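PDB 3MPP: botulinum neurotoxin type G from Clostridium botulinum, which binds the surface of its target cell through its receptor-binding domain and translocates its protease light chain into the host cytosol. Local coordinates for residues A[111-116]-A[123-128]; A[225-230]-A[359-364]; A[258-263]-A[394-399]. The protein carries 4 engineered substitutions. All blocks are in the same frame, centred on the assembly; numbering follows the deposited sequence.

Contact 1: A[111-116]-A[123-128]; sequences RIIWTL and SKSIFF
F127 turns its ring into the space between its own backbone N and carbonyl carbon (chi1 66°), and R111, its chain extended from CG to NE, lays its guanidinium flat over one face of that ring. CZ of R111 sits 3.7 Å from CZ of F127 with the planes 12° apart, a stacked cation-pi pair displaced toward the ring's rim; NE of R111 also forms a salt bridge with E129, which would help fix the rotation of the group. On the same face of the sheet, CG1 of I113 rests against CB of F127, and further along the hydroxyls T115 OG1 and S125 OG share a short hydrogen bond of 2.6 Å. On the opposite face, that of W114 and I126, the contacts across the pair are apolar: CG2 of I112 meets the edge of the F128 ring in its plane and lies 3.5 Å from CB of F128, while CG2 of I126 approaches CD1 of the W114 indole at 3.6 Å, near the indole plane. I112 with F128, W114 with I126 and L116 with K124 are hydrogen-bonded antiparallel pairs, two backbone bonds each. This is an antiparallel beta hairpin, 123-129 forming an outermost strand of a sheet in the N-terminal, concanavalin-like jelly-roll subdomain.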
loop_
_atom_site.group_PDB
_atom_site.type_symbol
_atom_site.label_atom_id
_atom_site.label_comp_id
_atom_site.label_asym_id
_atom_site.label_seq_id
_atom_site.Cartn_x
_atom_site.Cartn_y
_atom_site.Cartn_z
ATOM N N ARG A 111 -0.802 2.850 16.248
ATOM C CA ARG A 111 -2.161 3.353 16.442
ATOM C C ARG A 111 -2.368 4.648 15.682
ATOM O O ARG A 111 -1.530 5.545 15.721
ATOM C CB ARG A 111 -2.448 3.637 17.921
ATOM C CG ARG A 111 -2.663 2.423 18.784
ATOM C CD ARG A 111 -3.051 2.818 20.209
ATOM N NE ARG A 111 -3.393 1.622 20.965
ATOM C CZ ARG A 111 -4.020 1.613 22.130
ATOM N NH1 ARG A 111 -4.387 2.753 22.705
ATOM N NH2 ARG A 111 -4.282 0.451 22.717
ATOM N N ILE A 112 -3.507 4.754 15.018
ATOM C CA ILE A 112 -3.926 6.017 14.441
ATOM C C ILE A 112 -5.117 6.481 15.272
ATOM O O ILE A 112 -6.032 5.700 15.531
ATOM C CB ILE A 112 -4.303 5.854 12.954
ATOM C CG1 ILE A 112 -4.742 7.193 12.360
ATOM C CG2 ILE A 112 -5.379 4.808 12.790
ATOM C CD1 ILE A 112 -3.605 8.024 11.831
ATOM N N ILE A 113 -5.091 7.740 15.706
ATOM C CA ILE A 113 -5.979 8.205 16.777
ATOM C C ILE A 113 -6.724 9.487 16.425
ATOM O O ILE A 113 -6.128 10.462 15.969
ATOM C CB ILE A 113 -5.182 8.501 18.062
ATOM C CG1 ILE A 113 -4.434 7.260 18.545
ATOM C CG2 ILE A 113 -6.090 9.052 19.146
ATOM C CD1 ILE A 113 -3.423 7.571 19.637
ATOM N N TRP A 114 -8.029 9.477 16.662
ATOM C CA TRP A 114 -8.883 10.642 16.472
ATOM C C TRP A 114 -9.325 11.189 17.839
ATOM O O TRP A 114 -9.811 10.443 18.680
ATOM C CB TRP A 114 -10.100 10.225 15.640
ATOM C CG TRP A 114 -11.192 11.245 15.506
ATOM C CD1 TRP A 114 -12.422 11.209 16.102
ATOM C CD2 TRP A 114 -11.175 12.424 14.693
ATOM N NE1 TRP A 114 -13.165 12.296 15.716
ATOM C CE2 TRP A 114 -12.423 13.057 14.852
ATOM C CE3 TRP A 114 -10.229 13.004 13.845
ATOM C CZ2 TRP A 114 -12.745 14.243 14.200
ATOM C CZ3 TRP A 114 -10.552 14.179 13.202
ATOM C CH2 TRP A 114 -11.800 14.785 13.380
ATOM N N THR A 115 -9.148 12.486 18.059
ATOM C CA THR A 115 -9.438 13.083 19.356
ATOM C C THR A 115 -10.290 14.339 19.238
ATOM O O THR A 115 -10.029 15.203 18.393
ATOM C CB THR A 115 -8.142 13.439 20.124
ATOM O OG1 THR A 115 -7.382 12.249 20.377
ATOM C CG2 THR A 115 -8.479 14.117 21.438
ATOM N N LEU A 116 -11.317 14.420 20.086
ATOM C CA LEU A 116 -12.160 15.603 20.197
ATOM C C LEU A 116 -11.940 16.212 21.566
ATOM O O LEU A 116 -11.947 15.510 22.575
ATOM C CB LEU A 116 -13.637 15.239 20.028
ATOM C CG LEU A 116 -14.070 14.769 18.639
ATOM C CD1 LEU A 116 -15.461 14.144 18.696
ATOM C CD2 LEU A 116 -14.034 15.923 17.651
ATOM N N SER A 123 -11.150 15.707 26.883
ATOM C CA SER A 123 -10.978 14.997 25.615
ATOM C C SER A 123 -11.505 13.566 25.632
ATOM O O SER A 123 -11.582 12.923 26.679
ATOM C CB SER A 123 -9.508 14.972 25.219
ATOM O OG SER A 123 -8.788 14.076 26.049
ATOM N N LYS A 124 -11.862 13.078 24.452
ATOM C CA LYS A 124 -12.203 11.679 24.263
ATOM C C LYS A 124 -11.699 11.225 22.890
ATOM O O LYS A 124 -11.842 11.934 21.885
ATOM C CB LYS A 124 -13.710 11.459 24.395
ATOM C CG LYS A 124 -14.129 9.995 24.405
ATOM C CD LYS A 124 -15.603 9.833 24.793
ATOM C CE LYS A 124 -15.817 9.924 26.303
ATOM N NZ LYS A 124 -15.583 11.288 26.865
ATOM N N SER A 125 -11.102 10.041 22.856
ATOM C CA SER A 125 -10.472 9.562 21.644
ATOM C C SER A 125 -11.020 8.227 21.182
ATOM O O SER A 125 -11.526 7.439 21.973
ATOM C CB SER A 125 -8.969 9.435 21.859
ATOM O OG SER A 125 -8.396 10.696 22.144
ATOM N N ILE A 126 -10.898 7.990 19.883
ATOM C CA ILE A 126 -11.175 6.701 19.288
ATOM C C ILE A 126 -9.963 6.407 18.411
ATOM O O ILE A 126 -9.325 7.336 17.926
ATOM C CB ILE A 126 -12.467 6.751 18.456
ATOM C CG1 ILE A 126 -12.771 5.390 17.836
ATOM C CG2 ILE A 126 -12.373 7.824 17.385
ATOM C CD1 ILE A 126 -14.120 5.333 17.153
ATOM N N PHE A 127 -9.631 5.133 18.216
ATOM C CA PHE A 127 -8.415 4.787 17.498
ATOM C C PHE A 127 -8.538 3.484 16.713
ATOM O O PHE A 127 -9.434 2.669 16.964
ATOM C CB PHE A 127 -7.237 4.693 18.478
ATOM C CG PHE A 127 -7.354 3.561 19.455
ATOM C CD1 PHE A 127 -6.934 2.283 19.104
ATOM C CD2 PHE A 127 -7.896 3.764 20.718
ATOM C CE1 PHE A 127 -7.037 1.234 19.988
ATOM C CE2 PHE A 127 -8.001 2.717 21.613
ATOM C CZ PHE A 127 -7.574 1.446 21.248
ATOM N N PHE A 128 -7.635 3.311 15.753
ATOM C CA PHE A 128 -7.455 2.044 15.062
ATOM C C PHE A 128 -6.038 1.550 15.341
ATOM O O PHE A 128 -5.081 2.309 15.188
ATOM C CB PHE A 128 -7.672 2.210 13.551
ATOM C CG PHE A 128 -7.277 1.004 12.736
ATOM C CD1 PHE A 128 -8.001 -0.180 12.823
ATOM C CD2 PHE A 128 -6.198 1.060 11.858
ATOM C CE1 PHE A 128 -7.644 -1.292 12.060
ATOM C CE2 PHE A 128 -5.840 -0.045 11.105
ATOM C CZ PHE A 128 -6.568 -1.228 11.206
#

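Contact 2: A[225-230]-A[359-364]; sequences TLKDFW and TTYNCQ
Y361 lays its side chain along 227-230 from CB to CE2. CB lies 3.4 Å from the carbonyl O of D228; CG, set beside the backbone N and anti to the carbonyl carbon (chi1 -55°), stays close to that same oxygen and turns the ring along the loop. Beyond it, CD1 and CE1 meet the aliphatic part of K227, with CD1 at 3.7 Å from CD of K227, whereas CD2 passes 3.6 Å from O of F229 and CE2 comes to 4.0 Å from C of W230. At the tip, OH hydrogen-bonds to the backbone O of W143, a residue of the N-terminal subdomain, and the side chain also touches W72. Both segments are loops of the C-terminal beta-trefoil subdomain: 225-230 follows the helix 210-220, and the loop of 359-364 leads into strand 364-368, so Y361 stands where the trefoil faces the jelly roll. No direct hydrogen bond joins the two loops; water does the work. One molecule donates to O of K227 at 2.6 Å and to O of Y361 at 2.9 Å. Another accepts from N of K227 at 2.9 Å and makes a weak bond to O of Y361. Elsewhere, CD2 of L226 touches CB of C363 at 4.1 Å, and both side chains rest on I352.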
loop_
_atom_site.group_PDB
_atom_site.type_symbol
_atom_site.label_atom_id
_atom_site.label_comp_id
_atom_site.label_asym_id
_atom_site.label_seq_id
_atom_site.Cartn_x
_atom_site.Cartn_y
_atom_site.Cartn_z
ATOM N N THR A 225 -5.092 1.141 -12.094
ATOM C CA THR A 225 -3.672 1.300 -11.819
ATOM C C THR A 225 -3.076 0.037 -11.200
ATOM O O THR A 225 -3.636 -0.536 -10.263
ATOM C CB THR A 225 -3.411 2.512 -10.902
ATOM O OG1 THR A 225 -3.649 3.724 -11.631
ATOM C CG2 THR A 225 -1.974 2.505 -10.388
ATOM N N LEU A 226 -1.951 -0.407 -11.748
ATOM C CA LEU A 226 -1.181 -1.495 -11.146
ATOM C C LEU A 226 -0.315 -0.878 -10.053
ATOM O O LEU A 226 0.309 0.164 -10.256
ATOM C CB LEU A 226 -0.298 -2.180 -12.199
ATOM C CG LEU A 226 -1.047 -3.019 -13.241
ATOM C CD1 LEU A 226 -0.099 -3.524 -14.336
ATOM C CD2 LEU A 226 -1.728 -4.187 -12.563
ATOM N N LYS A 227 -0.283 -1.510 -8.887
ATOM C CA LYS A 227 0.459 -0.957 -7.780
ATOM C C LYS A 227 1.508 -1.922 -7.269
ATOM O O LYS A 227 1.440 -3.111 -7.557
ATOM C CB LYS A 227 -0.522 -0.615 -6.656
ATOM C CG LYS A 227 -1.258 0.705 -6.932
ATOM C CD LYS A 227 -2.630 0.714 -6.337
ATOM C CE LYS A 227 -3.471 1.795 -7.019
ATOM N NZ LYS A 227 -4.881 1.361 -7.165
ATOM N N ASP A 228 2.459 -1.400 -6.495
ATOM C CA ASP A 228 3.430 -2.237 -5.787
ATOM C C ASP A 228 2.932 -2.587 -4.376
ATOM O O ASP A 228 1.830 -2.200 -3.971
ATOM C CB ASP A 228 4.841 -1.594 -5.779
ATOM C CG ASP A 228 4.919 -0.293 -4.960
ATOM O OD1 ASP A 228 4.031 -0.027 -4.127
ATOM O OD2 ASP A 228 5.894 0.460 -5.144
ATOM N N PHE A 229 3.734 -3.371 -3.660
ATOM C CA PHE A 229 3.420 -3.865 -2.327
ATOM C C PHE A 229 3.086 -2.704 -1.373
ATOM O O PHE A 229 2.282 -2.859 -0.447
ATOM C CB PHE A 229 4.661 -4.616 -1.841
ATOM C CG PHE A 229 4.521 -5.302 -0.503
ATOM C CD1 PHE A 229 3.925 -6.557 -0.405
ATOM C CD2 PHE A 229 5.086 -4.741 0.631
ATOM C CE1 PHE A 229 3.870 -7.215 0.806
ATOM C CE2 PHE A 229 5.022 -5.387 1.857
ATOM C CZ PHE A 229 4.409 -6.628 1.944
ATOM N N TRP A 230 3.717 -1.546 -1.584
ATOM C CA TRP A 230 3.504 -0.395 -0.690
ATOM C C TRP A 230 2.256 0.420 -1.070
ATOM O O TRP A 230 1.804 1.278 -0.308
ATOM C CB TRP A 230 4.744 0.509 -0.669
ATOM C CG TRP A 230 6.011 -0.255 -0.414
ATOM C CD1 TRP A 230 7.087 -0.368 -1.256
ATOM C CD2 TRP A 230 6.337 -1.024 0.759
ATOM N NE1 TRP A 230 8.065 -1.150 -0.674
ATOM C CE2 TRP A 230 7.627 -1.568 0.558
ATOM C CE3 TRP A 230 5.662 -1.310 1.948
ATOM C CZ2 TRP A 230 8.251 -2.382 1.501
ATOM C CZ3 TRP A 230 6.287 -2.113 2.893
ATOM C CH2 TRP A 230 7.573 -2.634 2.667
ATOM N N THR A 359 -9.231 -3.343 -5.664
ATOM C CA THR A 359 -8.808 -2.330 -4.702
ATOM C C THR A 359 -7.534 -2.745 -3.974
ATOM O O THR A 359 -6.956 -1.958 -3.228
ATOM C CB THR A 359 -9.892 -2.049 -3.665
ATOM O OG1 THR A 359 -10.053 -3.195 -2.817
ATOM C CG2 THR A 359 -11.210 -1.740 -4.364
ATOM N N THR A 360 -7.095 -3.980 -4.188
ATOM C CA THR A 360 -5.891 -4.474 -3.527
ATOM C C THR A 360 -4.657 -4.183 -4.372
ATOM O O THR A 360 -4.763 -3.673 -5.489
ATOM C CB THR A 360 -5.975 -5.995 -3.225
ATOM O OG1 THR A 360 -5.827 -6.746 -4.435
ATOM C CG2 THR A 360 -7.318 -6.332 -2.582
ATOM N N TYR A 361 -3.485 -4.529 -3.852
ATOM C CA TYR A 361 -2.255 -4.290 -4.586
ATOM C C TYR A 361 -1.758 -5.552 -5.313
ATOM O O TYR A 361 -0.638 -5.589 -5.789
ATOM C CB TYR A 361 -1.183 -3.755 -3.635
ATOM C CG TYR A 361 -1.626 -2.514 -2.876
ATOM C CD1 TYR A 361 -2.550 -1.621 -3.434
ATOM C CD2 TYR A 361 -1.093 -2.216 -1.631
ATOM C CE1 TYR A 361 -2.957 -0.459 -2.739
ATOM C CE2 TYR A 361 -1.486 -1.072 -0.931
ATOM C CZ TYR A 361 -2.414 -0.198 -1.490
ATOM O OH TYR A 361 -2.786 0.931 -0.788
ATOM N N ASN A 362 -2.606 -6.573 -5.393
ATOM C CA ASN A 362 -2.268 -7.799 -6.103
ATOM C C ASN A 362 -2.445 -7.694 -7.617
ATOM O O ASN A 362 -3.217 -6.888 -8.110
ATOM C CB ASN A 362 -3.133 -8.943 -5.589
ATOM C CG ASN A 362 -2.910 -9.215 -4.120
ATOM O OD1 ASN A 362 -1.838 -9.680 -3.716
ATOM N ND2 ASN A 362 -3.911 -8.901 -3.303
ATOM N N CYS A 363 -1.743 -8.544 -8.348
ATOM C CA CYS A 363 -1.893 -8.610 -9.793
ATOM C C CYS A 363 -1.613 -10.041 -10.222
ATOM O O CYS A 363 -1.116 -10.842 -9.431
ATOM C CB CYS A 363 -0.933 -7.633 -10.489
ATOM S SG CYS A 363 0.806 -8.050 -10.242
ATOM N N GLN A 364 -1.966 -10.363 -11.462
ATOM C CA GLN A 364 -1.757 -11.703 -12.011
ATOM C C GLN A 364 -0.845 -11.587 -13.221
ATOM O O GLN A 364 -0.770 -10.524 -13.840
ATOM C CB GLN A 364 -3.091 -12.322 -12.454
ATOM C CG GLN A 364 -4.121 -12.510 -11.323
ATOM C CD GLN A 364 -4.838 -11.222 -10.936
ATOM O OE1 GLN A 364 -5.221 -10.414 -11.796
ATOM N NE2 GLN A 364 -5.036 -11.032 -9.635
HETATM O O HOH W 1 2.194 -5.404 -6.526
HETATM O O HOH W 2 -1.362 -4.120 -8.456
HETATM O O HOH W 3 -5.836 -0.861 -6.448
#

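Contact 3: A[258-263]-A[394-399]; sequences ASMGET and DNYFCI
Around the Y396 ring the neighbours from 258-263 come in at a slant. SD of M260 lies 4.5 Å from the ring centroid and 35° off its normal, about equally close to CD1 and CE1, which makes an oblique Met-aromatic contact. The carbonyl O of G261 approaches CD1 of Y396 at 3.5 Å, and CA of E262 comes up to the same ring atom. The F397 ring leaves the contact: with CG opposite the backbone N (chi1 -168°), it goes on to meet the rings of W420 and F377, and its CB remains 3.5 Å from O of G261. That CB lies close beside G261, which has no side chain of its own to place there.

The backbones are joined more sparingly than in a regular pair of strands. N of F397 donates to O of G261 at 2.9 Å, from above the carbonyl plane, and N of T263 donates to O of N395 over a longer 3.3 Å. Next to the first bond a water accepts from N of G261 and donates to O of F397, 2.7 Å away. A second water links OG1 of T263 to ND2 of N395, while OD1 of N395 accepts from NZ of K381; CB of N395 packs against OG1 and CG2 of T263. The strands 260-263 and 394-399 run at 133° to each other, well short of antiparallel, with E262 and Y396 making a single beta bridge. Here the start of the central strand of a three-stranded antiparallel sheet meets the larger sheet of the C-terminal beta-trefoil subdomain, on the strand that ends at S400, the first residue of the inferred ganglioside-binding motif.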
loop_
_atom_site.group_PDB
_atom_site.type_symbol
_atom_site.label_atom_id
_atom_site.label_comp_id
_atom_site.label_asym_id
_atom_site.label_seq_id
_atom_site.Cartn_x
_atom_site.Cartn_y
_atom_site.Cartn_z
ATOM N N ALA A 258 18.434 -26.587 -11.631
ATOM C CA ALA A 258 17.255 -26.837 -12.458
ATOM C C ALA A 258 16.805 -25.677 -13.356
ATOM O O ALA A 258 15.879 -25.834 -14.159
ATOM C CB ALA A 258 16.090 -27.293 -11.572
ATOM N N SER A 259 17.440 -24.523 -13.212
ATOM C CA SER A 259 17.018 -23.325 -13.946
ATOM C C SER A 259 15.581 -22.950 -13.570
ATOM O O SER A 259 14.792 -22.602 -14.446
ATOM C CB SER A 259 17.095 -23.566 -15.462
ATOM O OG SER A 259 18.428 -23.824 -15.917
ATOM N N MET A 260 15.232 -23.061 -12.284
ATOM C CA MET A 260 13.865 -22.785 -11.833
ATOM C C MET A 260 13.822 -21.947 -10.570
ATOM O O MET A 260 14.848 -21.728 -9.925
ATOM C CB MET A 260 13.111 -24.091 -11.563
ATOM C CG MET A 260 12.933 -24.968 -12.788
ATOM S SD MET A 260 12.320 -26.607 -12.362
ATOM C CE MET A 260 12.353 -27.363 -13.985
ATOM N N GLY A 261 12.615 -21.500 -10.217
ATOM C CA GLY A 261 12.371 -20.881 -8.925
ATOM C C GLY A 261 11.707 -21.882 -8.006
ATOM O O GLY A 261 10.679 -22.464 -8.360
ATOM N N GLU A 262 12.302 -22.108 -6.833
ATOM C CA GLU A 262 11.704 -22.978 -5.829
ATOM C C GLU A 262 11.308 -22.088 -4.655
ATOM O O GLU A 262 11.835 -20.987 -4.516
ATOM C CB GLU A 262 12.721 -24.029 -5.363
ATOM C CG GLU A 262 14.072 -23.399 -4.982
ATOM C CD GLU A 262 15.110 -24.401 -4.478
ATOM O OE1 GLU A 262 14.900 -25.633 -4.616
ATOM O OE2 GLU A 262 16.144 -23.943 -3.943
ATOM N N THR A 263 10.380 -22.539 -3.818
ATOM C CA THR A 263 10.053 -21.752 -2.633
ATOM C C THR A 263 11.101 -21.972 -1.544
ATOM O O THR A 263 11.775 -22.996 -1.521
ATOM C CB THR A 263 8.647 -22.064 -2.085
ATOM O OG1 THR A 263 8.582 -23.432 -1.669
ATOM C CG2 THR A 263 7.570 -21.793 -3.162
ATOM N N ASP A 394 8.317 -30.911 -4.652
ATOM C CA ASP A 394 8.579 -29.553 -4.171
ATOM C C ASP A 394 7.669 -28.544 -4.859
ATOM O O ASP A 394 7.018 -28.860 -5.860
ATOM C CB ASP A 394 10.034 -29.160 -4.422
ATOM C CG ASP A 394 11.009 -29.973 -3.595
ATOM O OD1 ASP A 394 11.340 -31.107 -4.007
ATOM O OD2 ASP A 394 11.448 -29.476 -2.539
ATOM N N ASN A 395 7.622 -27.337 -4.309
ATOM C CA ASN A 395 6.772 -26.283 -4.843
ATOM C C ASN A 395 7.609 -25.354 -5.715
ATOM O O ASN A 395 8.653 -24.883 -5.283
ATOM C CB ASN A 395 6.092 -25.516 -3.695
ATOM C CG ASN A 395 5.097 -26.379 -2.944
ATOM O OD1 ASN A 395 4.517 -27.296 -3.526
ATOM N ND2 ASN A 395 4.896 -26.101 -1.661
ATOM N N TYR A 396 7.153 -25.109 -6.941
ATOM C CA TYR A 396 7.932 -24.347 -7.916
ATOM C C TYR A 396 7.142 -23.179 -8.488
ATOM O O TYR A 396 5.924 -23.272 -8.651
ATOM C CB TYR A 396 8.365 -25.242 -9.080
ATOM C CG TYR A 396 9.423 -26.246 -8.709
ATOM C CD1 TYR A 396 10.771 -25.918 -8.776
ATOM C CD2 TYR A 396 9.076 -27.521 -8.286
ATOM C CE1 TYR A 396 11.750 -26.834 -8.438
ATOM C CE2 TYR A 396 10.051 -28.451 -7.951
ATOM C CZ TYR A 396 11.383 -28.095 -8.024
ATOM O OH TYR A 396 12.356 -29.005 -7.686
ATOM N N PHE A 397 7.858 -22.089 -8.766
ATOM C CA PHE A 397 7.386 -20.971 -9.585
ATOM C C PHE A 397 6.975 -21.573 -10.928
ATOM O O PHE A 397 7.805 -22.146 -11.625
ATOM C CB PHE A 397 8.574 -20.010 -9.760
ATOM C CG PHE A 397 8.233 -18.643 -10.345
ATOM C CD1 PHE A 397 6.997 -18.040 -10.133
ATOM C CD2 PHE A 397 9.211 -17.938 -11.061
ATOM C CE1 PHE A 397 6.723 -16.762 -10.662
ATOM C CE2 PHE A 397 8.950 -16.670 -11.585
ATOM C CZ PHE A 397 7.709 -16.078 -11.376
ATOM N N CYS A 398 5.694 -21.475 -11.287
ATOM C CA CYS A 398 5.207 -22.168 -12.471
ATOM C C CYS A 398 4.176 -21.326 -13.204
ATOM O O CYS A 398 3.779 -20.265 -12.731
ATOM C CB CYS A 398 4.561 -23.512 -12.077
ATOM S SG CYS A 398 2.976 -23.314 -11.223
ATOM N N ILE A 399 3.758 -21.809 -14.368
ATOM C CA ILE A 399 2.577 -21.284 -15.046
ATOM C C ILE A 399 1.566 -22.424 -15.116
ATOM O O ILE A 399 1.956 -23.571 -15.373
ATOM C CB ILE A 399 2.925 -20.719 -16.451
ATOM C CG1 ILE A 399 1.684 -20.100 -17.116
ATOM C CG2 ILE A 399 3.552 -21.787 -17.339
ATOM C CD1 ILE A 399 2.001 -19.194 -18.321
HETATM O O HOH W 4 10.527 -22.184 -11.995
HETATM O O HOH W 5 6.166 -23.969 -0.133
#

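In the fold
Contact 1 belongs to the N-terminal jelly-roll subdomain, contacts 2 and 3 to the C-terminal trefoil. The centres of contacts 1 and 3 are about 47 Å apart, on opposite sides of the chain's centre. Contact 2 lies between, only about 8 Å from that centre: its own centre is about 30 Å from that of contact 1 and about 23 Å from that of contact 3. Contact 1 closes before either of the others opens, whereas the segments of contacts 2 and 3 alternate along the chain. Contact 3 is nearest the inferred ganglioside site, the side chain of N395 being about 12 Å from that of W402; contacts 1 and 2 lie away from it.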